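Angiogenin-1 (Salmo salar, PDB 7BFK) is a secreted member of the pancreatic ribonuclease family that probably cleaves RNA as an endonuclease. Local coordinates at residues A[30-35]-A[90-95]; A[8-13]-A[45-50]; A[103-106]-A[111-114]. One frame throughout, in Å; residues are numbered along the deposited sequence.

Interaction 1 of 3, residues A[30-35]-A[90-95]; sequences ILNLNR and PNCTYK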
loop_
_atom_site.group_PDB
_atom_site.type_symbol
_atom_site.label_atom_id
_atom_site.label_comp_id
_atom_site.label_asym_id
_atom_site.label_seq_id
_atom_site.Cartn_x
_atom_site.Cartn_y
_atom_site.Cartn_z
ATOM N N ILE A 30 -3.985 -6.596 -11.233
ATOM C CA ILE A 30 -4.493 -7.442 -10.111
ATOM C C ILE A 30 -5.443 -6.619 -9.231
ATOM O O ILE A 30 -6.541 -7.100 -8.957
ATOM C CB ILE A 30 -3.331 -8.031 -9.288
ATOM C CG1 ILE A 30 -2.408 -8.913 -10.138
ATOM C CG2 ILE A 30 -3.860 -8.773 -8.075
ATOM C CD1 ILE A 30 -3.131 -9.918 -11.005
ATOM N N LEU A 31 -5.017 -5.437 -8.766
ATOM C CA LEU A 31 -5.860 -4.535 -7.939
ATOM C C LEU A 31 -7.072 -4.044 -8.747
ATOM O O LEU A 31 -8.176 -4.025 -8.196
ATOM C CB LEU A 31 -5.036 -3.330 -7.467
ATOM C CG LEU A 31 -3.953 -3.603 -6.427
ATOM C CD1 LEU A 31 -3.228 -2.308 -6.079
ATOM C CD2 LEU A 31 -4.532 -4.246 -5.163
ATOM N N ASN A 32 -6.874 -3.630 -9.995
ATOM C CA ASN A 32 -7.947 -2.998 -10.817
ATOM C C ASN A 32 -9.063 -4.007 -11.123
ATOM O O ASN A 32 -10.250 -3.589 -11.106
ATOM C CB ASN A 32 -7.370 -2.349 -12.072
ATOM C CG ASN A 32 -6.554 -1.114 -11.740
ATOM O OD1 ASN A 32 -6.747 -0.519 -10.691
ATOM N ND2 ASN A 32 -5.665 -0.719 -12.630
ATOM N N LEU A 33 -8.712 -5.271 -11.370
ATOM C CA LEU A 33 -9.692 -6.347 -11.714
ATOM C C LEU A 33 -10.683 -6.575 -10.567
ATOM O O LEU A 33 -11.741 -7.153 -10.837
ATOM C CB LEU A 33 -8.936 -7.636 -12.045
ATOM C CG LEU A 33 -8.172 -7.626 -13.366
ATOM C CD1 LEU A 33 -7.182 -8.776 -13.432
ATOM C CD2 LEU A 33 -9.133 -7.667 -14.547
ATOM N N ASN A 34 -10.360 -6.159 -9.336
ATOM C CA ASN A 34 -11.253 -6.361 -8.160
ATOM C C ASN A 34 -12.025 -5.083 -7.821
ATOM O O ASN A 34 -12.875 -5.149 -6.910
ATOM C CB ASN A 34 -10.510 -6.896 -6.932
ATOM C CG ASN A 34 -10.424 -8.411 -6.916
ATOM O OD1 ASN A 34 -9.929 -9.027 -7.860
ATOM N ND2 ASN A 34 -10.907 -9.020 -5.844
ATOM N N ARG A 35 -11.786 -3.985 -8.541
ATOM C CA ARG A 35 -12.452 -2.677 -8.290
ATOM C C ARG A 35 -13.742 -2.581 -9.100
ATOM O O ARG A 35 -13.764 -2.929 -10.279
ATOM C CB ARG A 35 -11.523 -1.517 -8.663
ATOM C CG ARG A 35 -10.098 -1.682 -8.162
ATOM C CD ARG A 35 -9.233 -0.443 -8.296
ATOM N NE ARG A 35 -9.579 0.590 -7.329
ATOM C CZ ARG A 35 -10.041 1.796 -7.632
ATOM N NH1 ARG A 35 -10.198 2.159 -8.894
ATOM N NH2 ARG A 35 -10.323 2.646 -6.663
ATOM N N PRO A 90 -9.001 -2.759 -19.727
ATOM C CA PRO A 90 -7.548 -2.888 -19.715
ATOM C C PRO A 90 -6.766 -1.752 -20.384
ATOM O O PRO A 90 -5.719 -2.031 -20.936
ATOM C CB PRO A 90 -7.426 -4.160 -20.563
ATOM C CG PRO A 90 -8.448 -3.936 -21.674
ATOM C CD PRO A 90 -9.584 -3.176 -21.014
ATOM N N ASN A 91 -7.258 -0.511 -20.298
ATOM C CA ASN A 91 -6.646 0.659 -20.979
ATOM C C ASN A 91 -5.854 1.513 -19.975
ATOM O O ASN A 91 -5.532 2.679 -20.315
ATOM C CB ASN A 91 -7.722 1.493 -21.670
ATOM C CG ASN A 91 -8.594 0.661 -22.584
ATOM O OD1 ASN A 91 -8.132 -0.311 -23.178
ATOM N ND2 ASN A 91 -9.859 1.030 -22.694
ATOM N N CYS A 92 -5.570 0.965 -18.793
ATOM C CA CYS A 92 -4.806 1.636 -17.707
ATOM C C CYS A 92 -3.323 1.657 -18.071
ATOM O O CYS A 92 -2.795 0.613 -18.473
ATOM C CB CYS A 92 -4.934 0.909 -16.371
ATOM S SG CYS A 92 -6.630 0.669 -15.785
ATOM N N THR A 93 -2.676 2.805 -17.930
ATOM C CA THR A 93 -1.212 2.964 -18.105
ATOM C C THR A 93 -0.627 3.523 -16.798
ATOM O O THR A 93 -1.253 4.458 -16.207
ATOM C CB THR A 93 -0.895 3.836 -19.323
ATOM O OG1 THR A 93 0.524 3.941 -19.433
ATOM C CG2 THR A 93 -1.501 5.212 -19.232
ATOM N N TYR A 94 0.509 2.975 -16.359
ATOM C CA TYR A 94 1.196 3.338 -15.096
ATOM C C TYR A 94 2.676 3.616 -15.335
ATOM O O TYR A 94 3.282 3.077 -16.249
ATOM C CB TYR A 94 1.029 2.233 -14.047
ATOM C CG TYR A 94 -0.388 2.096 -13.549
ATOM C CD1 TYR A 94 -0.876 2.928 -12.554
ATOM C CD2 TYR A 94 -1.249 1.167 -14.092
ATOM C CE1 TYR A 94 -2.186 2.845 -12.120
ATOM C CE2 TYR A 94 -2.556 1.061 -13.660
ATOM C CZ TYR A 94 -3.027 1.895 -12.662
ATOM O OH TYR A 94 -4.321 1.799 -12.237
ATOM N N LYS A 95 3.218 4.481 -14.499
ATOM C CA LYS A 95 4.652 4.794 -14.407
ATOM C C LYS A 95 5.058 4.350 -13.002
ATOM O O LYS A 95 4.286 4.626 -12.063
ATOM C CB LYS A 95 4.860 6.283 -14.711
ATOM C CG LYS A 95 6.143 6.911 -14.181
ATOM C CD LYS A 95 6.130 8.431 -14.287
ATOM C CE LYS A 95 4.971 9.066 -13.541
ATOM N NZ LYS A 95 4.743 10.466 -13.972
#
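The amide of N32, on helix 24-32, meets the phenol of Y94 on strand 93-108, tying a helix of the pancreatic ribonuclease fold to its long central strand. ND2 of N32 donates to OH of Y94 at 2.9 Å, and the N-H points almost straight at the oxygen, at 171°. CG of N32 is anti to its carbonyl carbon (chi1 -70°), which carries the amide to the phenol, and the two side chains come from opposite directions. The phenol oxygen lies in the amide plane, ND2 arrives at the edge of the ring, and the two planes differ by 28°. ND2 also rests 3.6 Å from SG of C92. Further out, C40 and K41 hold the partners in place: OD1 of N32 accepts from the backbone N of K41, OH of Y94 is also hydrogen-bonded to the carbonyl O of K41, and C92 is held by its disulfide to C40. A leucine in place of N32 would probably leave the backbone N of K41 without its acceptor and the Y94 hydroxyl with K41 O but no amide donor. N32 also opens a type I turn, its carbonyl O receiving the backbone N of R35 at 3.0 Å.

Interaction 2 of 3, residues A[8-13]-A[45-50]; sequences NHFLKQ and TFILAN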
loop_
_atom_site.group_PDB
_atom_site.type_symbol
_atom_site.label_atom_id
_atom_site.label_comp_id
_atom_site.label_asym_id
_atom_site.label_seq_id
_atom_site.Cartn_x
_atom_site.Cartn_y
_atom_site.Cartn_z
ATOM N N ASN A 8 -4.942 -8.895 6.217
ATOM C CA ASN A 8 -4.629 -9.706 5.009
ATOM C C ASN A 8 -4.849 -8.849 3.758
ATOM O O ASN A 8 -4.026 -8.904 2.827
ATOM C CB ASN A 8 -5.448 -10.997 4.928
ATOM C CG ASN A 8 -5.014 -12.005 5.968
ATOM O OD1 ASN A 8 -5.327 -11.867 7.155
ATOM N ND2 ASN A 8 -4.269 -13.008 5.530
ATOM N N HIS A 9 -5.945 -8.100 3.724
ATOM C CA HIS A 9 -6.270 -7.212 2.581
ATOM C C HIS A 9 -5.136 -6.167 2.440
ATOM O O HIS A 9 -4.678 -5.929 1.324
ATOM C CB HIS A 9 -7.643 -6.577 2.781
ATOM C CG HIS A 9 -8.276 -6.141 1.501
ATOM N ND1 HIS A 9 -7.530 -5.857 0.366
ATOM C CD2 HIS A 9 -9.560 -5.880 1.184
ATOM C CE1 HIS A 9 -8.334 -5.476 -0.605
ATOM N NE2 HIS A 9 -9.589 -5.471 -0.126
ATOM N N PHE A 10 -4.703 -5.586 3.545
ATOM C CA PHE A 10 -3.615 -4.564 3.574
ATOM C C PHE A 10 -2.337 -5.159 2.985
ATOM O O PHE A 10 -1.746 -4.549 2.090
ATOM C CB PHE A 10 -3.394 -4.053 4.990
ATOM C CG PHE A 10 -2.259 -3.068 5.093
ATOM C CD1 PHE A 10 -0.947 -3.500 5.168
ATOM C CD2 PHE A 10 -2.509 -1.702 5.075
ATOM C CE1 PHE A 10 0.097 -2.586 5.220
ATOM C CE2 PHE A 10 -1.460 -0.789 5.141
ATOM C CZ PHE A 10 -0.171 -1.232 5.215
ATOM N N LEU A 11 -1.938 -6.353 3.446
ATOM C CA LEU A 11 -0.715 -7.017 2.941
ATOM C C LEU A 11 -0.831 -7.238 1.435
ATOM O O LEU A 11 0.143 -6.936 0.728
ATOM C CB LEU A 11 -0.514 -8.333 3.685
ATOM C CG LEU A 11 -0.225 -8.208 5.168
ATOM C CD1 LEU A 11 -0.065 -9.597 5.787
ATOM C CD2 LEU A 11 1.042 -7.373 5.407
ATOM N N LYS A 12 -1.964 -7.752 0.954
ATOM C CA LYS A 12 -2.176 -8.037 -0.490
ATOM C C LYS A 12 -2.060 -6.736 -1.295
ATOM O O LYS A 12 -1.415 -6.733 -2.323
ATOM C CB LYS A 12 -3.560 -8.647 -0.746
ATOM C CG LYS A 12 -3.750 -10.106 -0.338
ATOM C CD LYS A 12 -5.236 -10.504 -0.369
ATOM C CE LYS A 12 -5.575 -11.793 0.353
ATOM N NZ LYS A 12 -5.375 -12.987 -0.501
ATOM N N GLN A 13 -2.666 -5.659 -0.813
ATOM C CA GLN A 13 -2.667 -4.350 -1.515
ATOM C C GLN A 13 -1.322 -3.596 -1.391
ATOM O O GLN A 13 -0.973 -2.910 -2.360
ATOM C CB GLN A 13 -3.760 -3.485 -0.915
ATOM C CG GLN A 13 -3.937 -2.157 -1.612
ATOM C CD GLN A 13 -5.326 -1.635 -1.359
ATOM O OE1 GLN A 13 -5.522 -0.627 -0.692
ATOM N NE2 GLN A 13 -6.307 -2.375 -1.844
ATOM N N THR A 45 0.886 2.397 -3.586
ATOM C CA THR A 45 2.234 2.309 -2.992
ATOM C C THR A 45 2.424 0.910 -2.371
ATOM O O THR A 45 1.577 0.486 -1.535
ATOM C CB THR A 45 2.449 3.444 -1.990
ATOM O OG1 THR A 45 2.063 4.684 -2.601
ATOM C CG2 THR A 45 3.865 3.508 -1.481
ATOM N N PHE A 46 3.516 0.264 -2.741
ATOM C CA PHE A 46 3.959 -1.065 -2.254
ATOM C C PHE A 46 5.169 -0.893 -1.338
ATOM O O PHE A 46 6.092 -0.157 -1.692
ATOM C CB PHE A 46 4.295 -1.974 -3.439
ATOM C CG PHE A 46 3.148 -2.214 -4.385
ATOM C CD1 PHE A 46 2.920 -1.353 -5.446
ATOM C CD2 PHE A 46 2.292 -3.296 -4.213
ATOM C CE1 PHE A 46 1.864 -1.569 -6.319
ATOM C CE2 PHE A 46 1.227 -3.504 -5.078
ATOM C CZ PHE A 46 1.014 -2.634 -6.126
ATOM N N ILE A 47 5.133 -1.541 -0.172
ATOM C CA ILE A 47 6.244 -1.552 0.818
ATOM C C ILE A 47 7.087 -2.811 0.585
ATOM O O ILE A 47 6.525 -3.914 0.566
ATOM C CB ILE A 47 5.713 -1.498 2.255
ATOM C CG1 ILE A 47 4.737 -0.338 2.466
ATOM C CG2 ILE A 47 6.869 -1.431 3.236
ATOM C CD1 ILE A 47 3.937 -0.473 3.721
ATOM N N LEU A 48 8.393 -2.654 0.447
ATOM C CA LEU A 48 9.317 -3.802 0.249
ATOM C C LEU A 48 9.803 -4.267 1.620
ATOM O O LEU A 48 10.895 -3.883 2.006
ATOM C CB LEU A 48 10.470 -3.379 -0.670
ATOM C CG LEU A 48 10.142 -3.358 -2.166
ATOM C CD1 LEU A 48 9.045 -2.364 -2.493
ATOM C CD2 LEU A 48 11.381 -3.063 -3.013
ATOM N N ALA A 49 9.000 -5.077 2.307
ATOM C CA ALA A 49 9.263 -5.540 3.677
ATOM C C ALA A 49 8.427 -6.784 3.977
ATOM O O ALA A 49 7.554 -7.136 3.163
ATOM C CB ALA A 49 8.944 -4.422 4.645
ATOM N N ASN A 50 8.707 -7.436 5.097
ATOM C CA ASN A 50 7.923 -8.613 5.532
ATOM C C ASN A 50 6.774 -8.079 6.385
ATOM O O ASN A 50 6.861 -6.996 6.956
ATOM C CB ASN A 50 8.806 -9.690 6.168
ATOM C CG ASN A 50 9.066 -9.537 7.653
ATOM O OD1 ASN A 50 8.627 -8.584 8.287
ATOM N ND2 ASN A 50 9.781 -10.498 8.222
#
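Helix 5-14, the N-terminal helix of this pancreatic ribonuclease fold, crosses strand 43-47 nearly at right angles, their short segments 102° apart and 9.0 Å from axis to axis. F10 and I47 make the apolar part of the contact: CZ at the far end of the phenyl ring comes to 4.4 Å from CD1 of the isoleucine. F10 reaches there because its CG stands anti to the backbone N (chi1 177°), and I47 extends its CG1-CD1 arm towards the helix. V54 of helix 51-55 and I121 touch both side chains, making a small hydrophobic core between helix, strand and loop. The other half of the contact lies at Q13, where CA of Q13 is 7.4 Å from CA of F46. Its CB points away from the strand, and the side chain packs on K41 and H114, so the backbone does the touching, and the carbonyl O of Q13 also accepts a hydrogen bond from ND2 of N44. No hydrogen bond joins the two segments directly; a polar tie comes from H14, next on the helix, whose ND1 is hydrogen-bonded to O of T45, while the T45 hydroxyl is hydrogen-bonded to D120. On the strand side, the F46 ring meets the last turn of the helix obliquely, its CE2 lying 3.5 Å from the carbonyl O of Q13.

Interaction 3 of 3, residues A[103-106]-A[111-114]; sequences VIIA and FPVH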
loop_
_atom_site.group_PDB
_atom_site.type_symbol
_atom_site.label_atom_id
_atom_site.label_comp_id
_atom_site.label_asym_id
_atom_site.label_seq_id
_atom_site.Cartn_x
_atom_site.Cartn_y
_atom_site.Cartn_z
ATOM N N VAL A 103 6.396 5.452 6.153
ATOM C CA VAL A 103 5.038 5.218 5.597
ATOM C C VAL A 103 4.005 5.627 6.648
ATOM O O VAL A 103 4.320 5.605 7.869
ATOM C CB VAL A 103 4.869 3.767 5.146
ATOM C CG1 VAL A 103 5.807 3.448 3.997
ATOM C CG2 VAL A 103 5.071 2.803 6.309
ATOM N N ILE A 104 2.849 6.074 6.187
ATOM C CA ILE A 104 1.723 6.457 7.063
ATOM C C ILE A 104 0.576 5.511 6.765
ATOM O O ILE A 104 0.100 5.497 5.634
ATOM C CB ILE A 104 1.350 7.924 6.888
ATOM C CG1 ILE A 104 2.580 8.830 6.990
ATOM C CG2 ILE A 104 0.278 8.269 7.907
ATOM C CD1 ILE A 104 2.381 10.217 6.415
ATOM N N ILE A 105 0.173 4.743 7.762
ATOM C CA ILE A 105 -0.883 3.710 7.624
ATOM C C ILE A 105 -1.914 3.909 8.728
ATOM O O ILE A 105 -1.679 4.708 9.628
ATOM C CB ILE A 105 -0.260 2.311 7.707
ATOM C CG1 ILE A 105 0.245 2.010 9.122
ATOM C CG2 ILE A 105 0.832 2.152 6.668
ATOM C CD1 ILE A 105 0.726 0.600 9.312
ATOM N N ALA A 106 -3.018 3.197 8.610
ATOM C CA ALA A 106 -4.065 3.103 9.628
ATOM C C ALA A 106 -3.795 1.825 10.410
ATOM O O ALA A 106 -3.395 0.803 9.787
ATOM C CB ALA A 106 -5.433 3.110 8.972
ATOM N N PHE A 111 -3.064 -4.256 14.185
ATOM C CA PHE A 111 -3.201 -4.583 12.737
ATOM C C PHE A 111 -3.245 -3.369 11.812
ATOM O O PHE A 111 -4.156 -2.547 11.867
ATOM C CB PHE A 111 -4.500 -5.350 12.456
ATOM C CG PHE A 111 -4.595 -6.709 13.094
ATOM C CD1 PHE A 111 -3.902 -7.790 12.569
ATOM C CD2 PHE A 111 -5.410 -6.921 14.201
ATOM C CE1 PHE A 111 -3.996 -9.047 13.149
ATOM C CE2 PHE A 111 -5.509 -8.179 14.776
ATOM C CZ PHE A 111 -4.798 -9.239 14.253
ATOM N N PRO A 112 -2.263 -3.250 10.895
ATOM C CA PRO A 112 -2.361 -2.307 9.793
ATOM C C PRO A 112 -3.639 -2.637 9.011
ATOM O O PRO A 112 -3.915 -3.821 8.830
ATOM C CB PRO A 112 -1.116 -2.593 8.941
ATOM C CG PRO A 112 -0.132 -3.185 9.924
ATOM C CD PRO A 112 -0.978 -3.966 10.915
ATOM N N VAL A 113 -4.379 -1.617 8.581
ATOM C CA VAL A 113 -5.649 -1.779 7.812
ATOM C C VAL A 113 -5.774 -0.683 6.767
ATOM O O VAL A 113 -5.192 0.389 6.947
ATOM C CB VAL A 113 -6.875 -1.769 8.758
ATOM C CG1 VAL A 113 -6.917 -3.011 9.611
ATOM C CG2 VAL A 113 -6.901 -0.529 9.637
ATOM N N HIS A 114 -6.559 -0.954 5.720
ATOM C CA HIS A 114 -6.957 0.011 4.660
ATOM C C HIS A 114 -8.465 -0.174 4.446
ATOM O O HIS A 114 -8.901 -1.321 4.237
ATOM C CB HIS A 114 -6.131 -0.180 3.378
ATOM C CG HIS A 114 -6.533 -1.388 2.597
ATOM N ND1 HIS A 114 -7.493 -1.337 1.606
ATOM C CD2 HIS A 114 -6.143 -2.679 2.677
ATOM C CE1 HIS A 114 -7.663 -2.543 1.099
ATOM N NE2 HIS A 114 -6.849 -3.381 1.737
HETATM O O HOH W 1 -3.443 1.961 5.856
#
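I105 and P112 lie side by side and point the same way across the hairpin that strand 93-108 makes with strand 111-113. The tip of the isoleucine does the touching: CD1 lies 3.7 Å from CB of the proline and 3.9 Å from its CG, so the methyl sits alongside that edge of the pyrrolidine ring. I105 gets there with CG1 held between the backbone N and the carbonyl carbon (chi1 69°) and the rest of the chain extended. F10 of helix 5-14 packs on I105, and Y7 of the same helix on P112, so the pair is covered by the N-terminal helix.

A106 and V113 form the next pair, where a methyl meets one branch of a valine: CB of A106 is 4.0 Å from CG2 of V113. Between their backbones runs the one direct hydrogen bond of the contact, from N of V113 to O of A106 at 2.9 Å. The donor stands well above the carbonyl plane, 39° out of it, in keeping with short strand segments that meet at 95°. The same oxygen takes a CA-H...O contact from CA of P112 at 3.3 Å. For N of A106 and O of V113, a water takes the place of a direct bond, accepting from that N and donating to that O at 2.6 Å. These two segments are therefore joined by one direct bond and one water-mediated link, with apolar packing alongside, and backbone groups of both A106 and V113 are satisfied although the short strand segments meet nearly at right angles.

How the interactions relate
Interaction 2 lies nearest the centre of the chain and, like interaction 3, is buried, whereas interaction 1 sits farther out and is only partly buried. Their chemistry differs accordingly: a side-chain amide-to-phenol bond beside a disulfide in interaction 1, one apolar pair and a carbonyl against a phenyl ring, with no direct hydrogen bond, in interaction 2, and backbone bonding with a bridging water in interaction 3. Interactions 1 and 3 both use strand 93-108, but on opposite sides of the chain's centre, their own centres about 22 Å apart. Interaction 2 touches both: L31 packs on Q13 and F46, while F10 and Q13 border V113 and H114. All three reach the same antiparallel sheet.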